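Aminotransferase AspB (Helicobacter pylori 26695, PDB 3EZS) probably works as a pyridoxal 5'-phosphate-dependent transaminase of the class I and II aminotransferase family. Local coordinates at residues 15-29 and 323-336. Residues are numbered along the deposited sequence; the frame is centred on the assembly and turned at random. Where two conformers were deposited one is given.
Sequences LLKEITPKKRGLDLG and AKTLYQNEGIITLP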
ATOM      1  N   LEU A  15       7.255 -26.778 -13.400  1.00 43.58           N
ATOM      2  CA  LEU A  15       7.993 -28.028 -13.193  1.00 41.93           C
ATOM      3  C   LEU A  15       7.074 -29.266 -13.069  1.00 42.10           C
ATOM      4  O   LEU A  15       7.382 -30.333 -13.590  1.00 42.17           O
ATOM      5  CB  LEU A  15       8.833 -27.916 -11.920  1.00 40.15           C
ATOM      6  CG  LEU A  15       9.701 -29.124 -11.552  1.00 40.88           C
ATOM      7  CD1 LEU A  15      10.884 -29.348 -12.540  1.00 38.25           C
ATOM      8  CD2 LEU A  15      10.183 -28.996 -10.145  1.00 34.97           C
ATOM      9  N   LEU A  16       5.958 -29.111 -12.372  1.00 42.76           N
ATOM     10  CA  LEU A  16       5.046 -30.224 -12.097  1.00 44.86           C
ATOM     11  C   LEU A  16       3.855 -30.376 -13.063  1.00 46.07           C
ATOM     12  O   LEU A  16       3.108 -31.344 -12.960  1.00 46.08           O
ATOM     13  CB  LEU A  16       4.530 -30.085 -10.655  1.00 44.55           C
ATOM     14  CG  LEU A  16       5.588 -29.941  -9.554  1.00 42.79           C
ATOM     15  CD1 LEU A  16       4.930 -29.786  -8.139  1.00 37.35           C
ATOM     16  CD2 LEU A  16       6.562 -31.118  -9.587  1.00 38.07           C
ATOM     17  N   LYS A  17       3.713 -29.442 -14.004  1.00 48.98           N
ATOM     18  CA  LYS A  17       2.595 -29.392 -14.967  1.00 50.34           C
ATOM     19  C   LYS A  17       2.349 -30.691 -15.743  1.00 49.10           C
ATOM     20  O   LYS A  17       1.212 -31.088 -15.940  1.00 47.77           O
ATOM     21  CB  LYS A  17       2.817 -28.221 -15.937  1.00 50.00           C
ATOM     22  CG  LYS A  17       1.642 -27.888 -16.843  1.00 53.58           C
ATOM     23  CD  LYS A  17       1.885 -26.567 -17.599  1.00 54.12           C
ATOM     24  N   GLU A  18       3.411 -31.373 -16.148  1.00 49.55           N
ATOM     25  CA  GLU A  18       3.263 -32.616 -16.893  1.00 51.57           C
ATOM     26  C   GLU A  18       3.070 -33.862 -16.010  1.00 50.40           C
ATOM     27  O   GLU A  18       3.034 -34.980 -16.544  1.00 47.87           O
ATOM     28  CB  GLU A  18       4.476 -32.810 -17.811  1.00 51.50           C
ATOM     29  CG  GLU A  18       4.666 -31.668 -18.811  1.00 58.25           C
ATOM     30  CD  GLU A  18       5.870 -31.856 -19.734  1.00 57.11           C
ATOM     31  OE1 GLU A  18       6.554 -32.905 -19.635  1.00 64.17           O
ATOM     32  OE2 GLU A  18       6.118 -30.945 -20.560  1.00 64.45           O
ATOM     33  N   ILE A  19       2.937 -33.686 -14.685  1.00 49.10           N
ATOM     34  CA  ILE A  19       2.803 -34.817 -13.761  1.00 47.60           C
ATOM     35  C   ILE A  19       1.410 -34.954 -13.126  1.00 46.51           C
ATOM     36  O   ILE A  19       0.814 -33.971 -12.674  1.00 45.74           O
ATOM     37  CB  ILE A  19       3.837 -34.734 -12.616  1.00 48.04           C
ATOM     38  CG1 ILE A  19       5.264 -34.650 -13.161  1.00 51.01           C
ATOM     39  CG2 ILE A  19       3.716 -35.949 -11.700  1.00 51.14           C
ATOM     40  CD1 ILE A  19       6.324 -34.449 -12.071  1.00 48.40           C
ATOM     41  N   THR A  20       0.921 -36.196 -13.097  1.00 45.37           N
ATOM     42  CA  THR A  20      -0.334 -36.567 -12.464  1.00 44.38           C
ATOM     43  C   THR A  20       0.067 -37.428 -11.250  1.00 43.24           C
ATOM     44  O   THR A  20       0.592 -38.516 -11.425  1.00 43.11           O
ATOM     45  CB  THR A  20      -1.223 -37.368 -13.435  1.00 45.93           C
ATOM     46  OG1 THR A  20      -1.543 -36.551 -14.580  1.00 44.59           O
ATOM     47  CG2 THR A  20      -2.502 -37.820 -12.743  1.00 41.46           C
ATOM     48  N   PRO A  21      -0.134 -36.933 -10.017  1.00 41.53           N
ATOM     49  CA  PRO A  21       0.289 -37.709  -8.841  1.00 41.77           C
ATOM     50  C   PRO A  21      -0.434 -39.034  -8.688  1.00 40.50           C
ATOM     51  O   PRO A  21      -1.647 -39.096  -8.892  1.00 38.33           O
ATOM     52  CB  PRO A  21      -0.089 -36.808  -7.667  1.00 41.45           C
ATOM     53  CG  PRO A  21      -0.203 -35.483  -8.240  1.00 45.81           C
ATOM     54  CD  PRO A  21      -0.733 -35.659  -9.616  1.00 40.97           C
ATOM     55  N   LYS A  22       0.309 -40.076  -8.334  1.00 39.79           N
ATOM     56  CA  LYS A  22      -0.276 -41.402  -8.142  1.00 40.81           C
ATOM     57  C   LYS A  22      -0.950 -41.496  -6.763  1.00 40.24           C
ATOM     58  O   LYS A  22      -1.778 -42.370  -6.556  1.00 40.12           O
ATOM     59  CB  LYS A  22       0.787 -42.484  -8.277  1.00 40.02           C
ATOM     60  CG  LYS A  22       1.428 -42.572  -9.639  1.00 42.98           C
ATOM     61  CD  LYS A  22       2.481 -43.661  -9.661  1.00 47.45           C
ATOM     62  CE  LYS A  22       3.159 -43.744 -11.016  1.00 55.88           C
ATOM     63  NZ  LYS A  22       4.163 -44.847 -11.057  1.00 59.46           N
ATOM     64  N   LYS A  23      -0.579 -40.590  -5.854  1.00 38.34           N
ATOM     65  CA  LYS A  23      -1.136 -40.494  -4.497  1.00 40.05           C
ATOM     66  C   LYS A  23      -1.448 -39.045  -4.142  1.00 40.11           C
ATOM     67  O   LYS A  23      -0.964 -38.121  -4.798  1.00 39.99           O
ATOM     68  CB  LYS A  23      -0.143 -41.028  -3.457  1.00 37.16           C
ATOM     69  CG  LYS A  23       0.044 -42.527  -3.514  1.00 35.27           C
ATOM     70  CD  LYS A  23       1.117 -42.988  -2.546  1.00 41.74           C
ATOM     71  CE  LYS A  23       1.298 -44.498  -2.587  1.00 48.14           C
ATOM     72  NZ  LYS A  23       2.553 -44.932  -1.895  1.00 56.42           N
ATOM     73  N   ARG A  24      -2.292 -38.865  -3.126  1.00 39.84           N
ATOM     74  CA  ARG A  24      -2.592 -37.546  -2.542  1.00 39.54           C
ATOM     75  C   ARG A  24      -1.629 -37.329  -1.359  1.00 39.02           C
ATOM     76  O   ARG A  24      -1.503 -38.211  -0.514  1.00 35.92           O
ATOM     77  CB  ARG A  24      -4.047 -37.534  -2.060  1.00 40.84           C
ATOM     78  CG  ARG A  24      -4.498 -36.389  -1.201  1.00 44.95           C
ATOM     79  CD  ARG A  24      -4.546 -35.070  -1.905  1.00 52.47           C
ATOM     80  NE  ARG A  24      -5.578 -34.993  -2.936  1.00 54.61           N
ATOM     81  CZ  ARG A  24      -5.876 -33.874  -3.600  1.00 56.66           C
ATOM     82  NH1 ARG A  24      -5.257 -32.726  -3.332  1.00 55.37           N
ATOM     83  NH2 ARG A  24      -6.815 -33.884  -4.530  1.00 63.10           N
ATOM     84  N   GLY A  25      -0.965 -36.175  -1.306  1.00 38.87           N
ATOM     85  CA  GLY A  25      -0.053 -35.827  -0.224  1.00 40.64           C
ATOM     86  C   GLY A  25      -0.073 -34.344   0.111  1.00 42.53           C
ATOM     87  O   GLY A  25      -0.715 -33.566  -0.584  1.00 42.71           O
ATOM     88  N   LEU A  26       0.642 -33.955   1.171  1.00 44.09           N
ATOM     89  CA  LEU A  26       0.670 -32.558   1.647  1.00 43.81           C
ATOM     90  C   LEU A  26       1.448 -31.569   0.806  1.00 42.67           C
ATOM     91  O   LEU A  26       2.462 -31.893   0.209  1.00 41.47           O
ATOM     92  CB  LEU A  26       1.258 -32.450   3.054  1.00 44.52           C
ATOM     93  CG  LEU A  26       0.461 -32.892   4.284  1.00 51.61           C
ATOM     94  CD1 LEU A  26       1.227 -32.429   5.498  1.00 48.84           C
ATOM     95  CD2 LEU A  26      -0.942 -32.306   4.294  1.00 54.47           C
ATOM     96  N   ASP A  27       0.978 -30.332   0.825  1.00 41.14           N
ATOM     97  CA  ASP A  27       1.628 -29.256   0.131  1.00 41.19           C
ATOM     98  C   ASP A  27       2.584 -28.607   1.096  1.00 40.56           C
ATOM     99  O   ASP A  27       2.146 -27.883   1.982  1.00 40.93           O
ATOM    100  CB  ASP A  27       0.589 -28.252  -0.347  1.00 42.74           C
ATOM    101  CG  ASP A  27       1.198 -27.106  -1.143  1.00 44.66           C
ATOM    102  OD1 ASP A  27       2.436 -26.916  -1.129  1.00 43.42           O
ATOM    103  OD2 ASP A  27       0.409 -26.395  -1.784  1.00 48.26           O
ATOM    104  N   LEU A  28       3.879 -28.897   0.954  1.00 39.56           N
ATOM    105  CA  LEU A  28       4.907 -28.318   1.813  1.00 39.96           C
ATOM    106  C   LEU A  28       5.720 -27.255   1.051  1.00 42.74           C
ATOM    107  O   LEU A  28       6.840 -26.912   1.455  1.00 42.30           O
ATOM    108  CB  LEU A  28       5.823 -29.410   2.383  1.00 38.76           C
ATOM    109  CG  LEU A  28       5.179 -30.504   3.254  1.00 39.36           C
ATOM    110  CD1 LEU A  28       6.181 -31.607   3.550  1.00 36.98           C
ATOM    111  CD2 LEU A  28       4.573 -29.975   4.545  1.00 41.40           C
ATOM    112  N   GLY A  29       5.148 -26.725  -0.034  1.00 45.95           N
ATOM    113  CA  GLY A  29       5.796 -25.698  -0.854  1.00 49.34           C
ATOM    114  C   GLY A  29       5.607 -24.307  -0.282  1.00 52.33           C
ATOM    115  O   GLY A  29       6.556 -23.709   0.174  1.00 53.14           O
ATOM    116  N   ALA A 323      11.822 -33.009  -6.379  1.00 37.65           N
ATOM    117  CA  ALA A 323      10.457 -32.474  -6.301  1.00 38.27           C
ATOM    118  C   ALA A 323       9.527 -33.236  -7.234  1.00 39.46           C
ATOM    119  O   ALA A 323       8.422 -33.560  -6.831  1.00 40.45           O
ATOM    120  CB  ALA A 323      10.410 -30.966  -6.622  1.00 34.63           C
ATOM    121  N   LYS A 324       9.989 -33.507  -8.463  1.00 40.39           N
ATOM    122  CA  LYS A 324       9.219 -34.225  -9.486  1.00 42.54           C
ATOM    123  C   LYS A 324       8.893 -35.628  -9.048  1.00 41.91           C
ATOM    124  O   LYS A 324       7.747 -36.044  -9.143  1.00 42.11           O
ATOM    125  CB  LYS A 324       9.963 -34.260 -10.844  1.00 43.08           C
ATOM    126  CG  LYS A 324       9.626 -33.106 -11.801  1.00 45.76           C
ATOM    127  CD  LYS A 324      10.766 -32.722 -12.773  1.00 46.00           C
ATOM    128  CE  LYS A 324      11.417 -33.872 -13.521  1.00 51.59           C
ATOM    129  NZ  LYS A 324      12.670 -33.432 -14.228  1.00 51.92           N
ATOM    130  N   THR A 325       9.915 -36.351  -8.596  1.00 41.18           N
ATOM    131  CA  THR A 325       9.760 -37.722  -8.118  1.00 40.75           C
ATOM    132  C   THR A 325       8.784 -37.818  -6.948  1.00 40.49           C
ATOM    133  O   THR A 325       7.892 -38.680  -6.948  1.00 39.22           O
ATOM    134  CB  THR A 325      11.121 -38.340  -7.674  1.00 40.04           C
ATOM    135  OG1 THR A 325      12.025 -38.304  -8.776  1.00 44.61           O
ATOM    136  CG2 THR A 325      10.949 -39.810  -7.234  1.00 41.92           C
ATOM    137  N   LEU A 326       8.941 -36.937  -5.960  1.00 38.56           N
ATOM    138  CA  LEU A 326       8.080 -36.977  -4.788  0.50 38.48           C
ATOM    139  C   LEU A 326       6.611 -36.671  -5.145  1.00 38.56           C
ATOM    140  O   LEU A 326       5.696 -37.306  -4.634  1.00 36.96           O
ATOM    141  CB  LEU A 326       8.617 -36.009  -3.725  0.50 37.79           C
ATOM    142  CG  LEU A 326       8.022 -36.080  -2.322  0.50 34.34           C
ATOM    143  CD1 LEU A 326       8.335 -37.388  -1.637  0.50 23.06           C
ATOM    144  CD2 LEU A 326       8.545 -34.919  -1.507  0.50 36.90           C
ATOM    145  N   TYR A 327       6.399 -35.700  -6.020  1.00 38.87           N
ATOM    146  CA  TYR A 327       5.053 -35.331  -6.418  1.00 39.66           C
ATOM    147  C   TYR A 327       4.392 -36.425  -7.258  1.00 40.30           C
ATOM    148  O   TYR A 327       3.222 -36.762  -7.054  1.00 41.42           O
ATOM    149  CB  TYR A 327       5.088 -34.028  -7.188  1.00 38.79           C
ATOM    150  CG  TYR A 327       3.732 -33.507  -7.556  1.00 38.08           C
ATOM    151  CD1 TYR A 327       2.849 -33.072  -6.568  1.00 40.11           C
ATOM    152  CD2 TYR A 327       3.342 -33.388  -8.886  1.00 39.19           C
ATOM    153  CE1 TYR A 327       1.594 -32.573  -6.895  1.00 42.10           C
ATOM    154  CE2 TYR A 327       2.091 -32.888  -9.223  1.00 41.19           C
ATOM    155  CZ  TYR A 327       1.227 -32.473  -8.222  1.00 41.94           C
ATOM    156  OH  TYR A 327      -0.008 -31.968  -8.545  1.00 43.51           O
ATOM    157  N   GLN A 328       5.138 -36.950  -8.218  1.00 39.87           N
ATOM    158  CA  GLN A 328       4.679 -38.026  -9.080  1.00 40.18           C
ATOM    159  C   GLN A 328       4.230 -39.248  -8.289  1.00 39.70           C
ATOM    160  O   GLN A 328       3.153 -39.775  -8.513  1.00 41.18           O
ATOM    161  CB  GLN A 328       5.847 -38.409  -9.995  1.00 42.25           C
ATOM    162  CG  GLN A 328       5.730 -39.659 -10.835  1.00 40.01           C
ATOM    163  CD  GLN A 328       4.711 -39.548 -11.922  1.00 50.47           C
ATOM    164  OE1 GLN A 328       5.070 -39.484 -13.099  1.00 50.25           O
ATOM    165  NE2 GLN A 328       3.427 -39.499 -11.548  1.00 54.89           N
ATOM    166  N   ASN A 329       5.074 -39.685  -7.367  1.00 38.47           N
ATOM    167  CA  ASN A 329       4.833 -40.877  -6.580  1.00 37.66           C
ATOM    168  C   ASN A 329       4.014 -40.733  -5.292  1.00 37.33           C
ATOM    169  O   ASN A 329       3.285 -41.658  -4.922  1.00 35.59           O
ATOM    170  CB  ASN A 329       6.173 -41.492  -6.199  1.00 38.31           C
ATOM    171  CG  ASN A 329       6.947 -42.003  -7.395  1.00 38.74           C
ATOM    172  OD1 ASN A 329       6.428 -42.746  -8.210  1.00 44.09           O
ATOM    173  ND2 ASN A 329       8.209 -41.644  -7.467  1.00 45.53           N
ATOM    174  N   GLU A 330       4.162 -39.607  -4.601  1.00 34.93           N
ATOM    175  CA  GLU A 330       3.495 -39.414  -3.322  1.00 37.25           C
ATOM    176  C   GLU A 330       2.502 -38.275  -3.240  1.00 37.64           C
ATOM    177  O   GLU A 330       1.781 -38.179  -2.248  1.00 37.53           O
ATOM    178  CB  GLU A 330       4.556 -39.194  -2.235  1.00 37.95           C
ATOM    179  CG  GLU A 330       5.609 -40.282  -2.155  1.00 39.41           C
ATOM    180  CD  GLU A 330       5.024 -41.649  -1.845  1.00 37.52           C
ATOM    181  OE1 GLU A 330       3.942 -41.725  -1.232  1.00 39.50           O
ATOM    182  OE2 GLU A 330       5.652 -42.653  -2.228  1.00 43.12           O
ATOM    183  N   GLY A 331       2.450 -37.432  -4.267  1.00 37.70           N
ATOM    184  CA  GLY A 331       1.605 -36.241  -4.260  1.00 38.21           C
ATOM    185  C   GLY A 331       2.093 -35.150  -3.323  1.00 39.08           C
ATOM    186  O   GLY A 331       1.397 -34.148  -3.131  1.00 38.97           O
ATOM    187  N   ILE A 332       3.287 -35.320  -2.745  1.00 38.38           N
ATOM    188  CA  ILE A 332       3.816 -34.347  -1.801  1.00 35.84           C
ATOM    189  C   ILE A 332       4.540 -33.258  -2.568  1.00 37.35           C
ATOM    190  O   ILE A 332       5.454 -33.547  -3.342  1.00 37.89           O
ATOM    191  CB  ILE A 332       4.762 -35.004  -0.768  1.00 36.39           C
ATOM    192  CG1 ILE A 332       3.998 -36.006   0.108  1.00 35.77           C
ATOM    193  CG2 ILE A 332       5.446 -33.937   0.086  1.00 32.84           C
ATOM    194  CD1 ILE A 332       4.884 -36.956   0.890  1.00 34.09           C
ATOM    195  N   ILE A 333       4.149 -32.009  -2.334  1.00 36.91           N
ATOM    196  CA  ILE A 333       4.743 -30.857  -3.018  1.00 37.49           C
ATOM    197  C   ILE A 333       5.850 -30.244  -2.169  1.00 36.35           C
ATOM    198  O   ILE A 333       5.637 -29.928  -0.996  1.00 34.49           O
ATOM    199  CB  ILE A 333       3.680 -29.747  -3.288  1.00 40.38           C
ATOM    200  CG1 ILE A 333       2.580 -30.260  -4.230  1.00 38.55           C
ATOM    201  CG2 ILE A 333       4.338 -28.467  -3.832  1.00 34.30           C
ATOM    202  CD1 ILE A 333       1.298 -29.374  -4.279  1.00 35.23           C
ATOM    203  N   THR A 334       7.033 -30.107  -2.767  1.00 37.13           N
ATOM    204  CA  THR A 334       8.190 -29.466  -2.139  1.00 37.94           C
ATOM    205  C   THR A 334       8.703 -28.392  -3.102  1.00 38.71           C
ATOM    206  O   THR A 334       8.398 -28.429  -4.294  1.00 39.98           O
ATOM    207  CB  THR A 334       9.293 -30.496  -1.788  1.00 38.95           C
ATOM    208  OG1 THR A 334       9.879 -31.025  -2.991  1.00 42.86           O
ATOM    209  CG2 THR A 334       8.708 -31.660  -0.928  1.00 36.56           C
ATOM    210  N   LEU A 335       9.473 -27.436  -2.588  1.00 38.71           N
ATOM    211  CA  LEU A 335       9.994 -26.321  -3.376  1.00 38.54           C
ATOM    212  C   LEU A 335      11.502 -26.459  -3.635  1.00 37.30           C
ATOM    213  O   LEU A 335      12.302 -26.384  -2.693  1.00 34.40           O
ATOM    214  CB  LEU A 335       9.738 -24.989  -2.642  1.00 38.30           C
ATOM    215  CG  LEU A 335      10.214 -23.677  -3.295  1.00 40.60           C
ATOM    216  CD1 LEU A 335       9.497 -23.425  -4.661  1.00 36.11           C
ATOM    217  CD2 LEU A 335      10.029 -22.473  -2.356  1.00 38.56           C
ATOM    218  N   PRO A 336      11.897 -26.677  -4.900  1.00 36.74           N
ATOM    219  CA  PRO A 336      13.321 -26.667  -5.210  1.00 37.30           C
ATOM    220  C   PRO A 336      13.911 -25.297  -4.848  1.00 36.86           C
ATOM    221  O   PRO A 336      13.355 -24.258  -5.264  1.00 35.33           O
ATOM    222  CB  PRO A 336      13.349 -26.875  -6.727  1.00 38.19           C
ATOM    223  CG  PRO A 336      12.101 -27.510  -7.060  1.00 38.26           C
ATOM    224  CD  PRO A 336      11.095 -26.964  -6.101  1.00 39.40           C
TER
HETATM  225  O   HOH W   1       0.131 -31.499 -11.780  1.00 61.76           O
HETATM  226  O   HOH W   2       2.784 -43.643   0.621  1.00 61.61           O
HETATM  227  O   HOH W   3      -1.457 -34.309  -3.836  1.00 42.86           O
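Tyr-327 is clamped between Leu-16 and Pro-21: Leu-16 CD1 lies over one face, 4.0 Å from the ring centroid, and Pro-21 CG presses on the opposite face, 3.3 Å from Tyr-327 CZ. With CG anti to the backbone N (chi1 -176°), the Tyr-327 ring reaches from helix 319-330 into the gap between the two. Beside it, Ile-19 divides its branches, CG2 resting on Gln-328 CA and CD1 on the bent aliphatic chain of Lys-324, which Leu-15 crosses at about a right angle.

Lys-22 N donates to Gln-328 O (2.9 Å) near the helix C-terminus. Farther on, Ile-333 N donates to Leu-26 O (3.1 Å). Leu-28 N donates to Ile-333 O (2.8 Å), completing a single parallel beta bridge between Asp-27 and Ile-333. Asp-27 OD1 closes an Asx turn onto Gly-29 N. Gly-331 leaves the helix with positive phi, and its lack of a side chain lets Lys-23 O come to 3.2 Å from Gly-331 CA.

The charged pair is peripheral: Lys-23 NZ stands 3.6 Å from Glu-330 OE1, water 2 links the same two atoms, and Tyr-371 OH hydrogen-bonds Glu-330 OE2. Apolar clamping and backbone pairing thus join the end of helix 8-16 and its following loop to helix 319-330 and the connection toward edge strand 335-336.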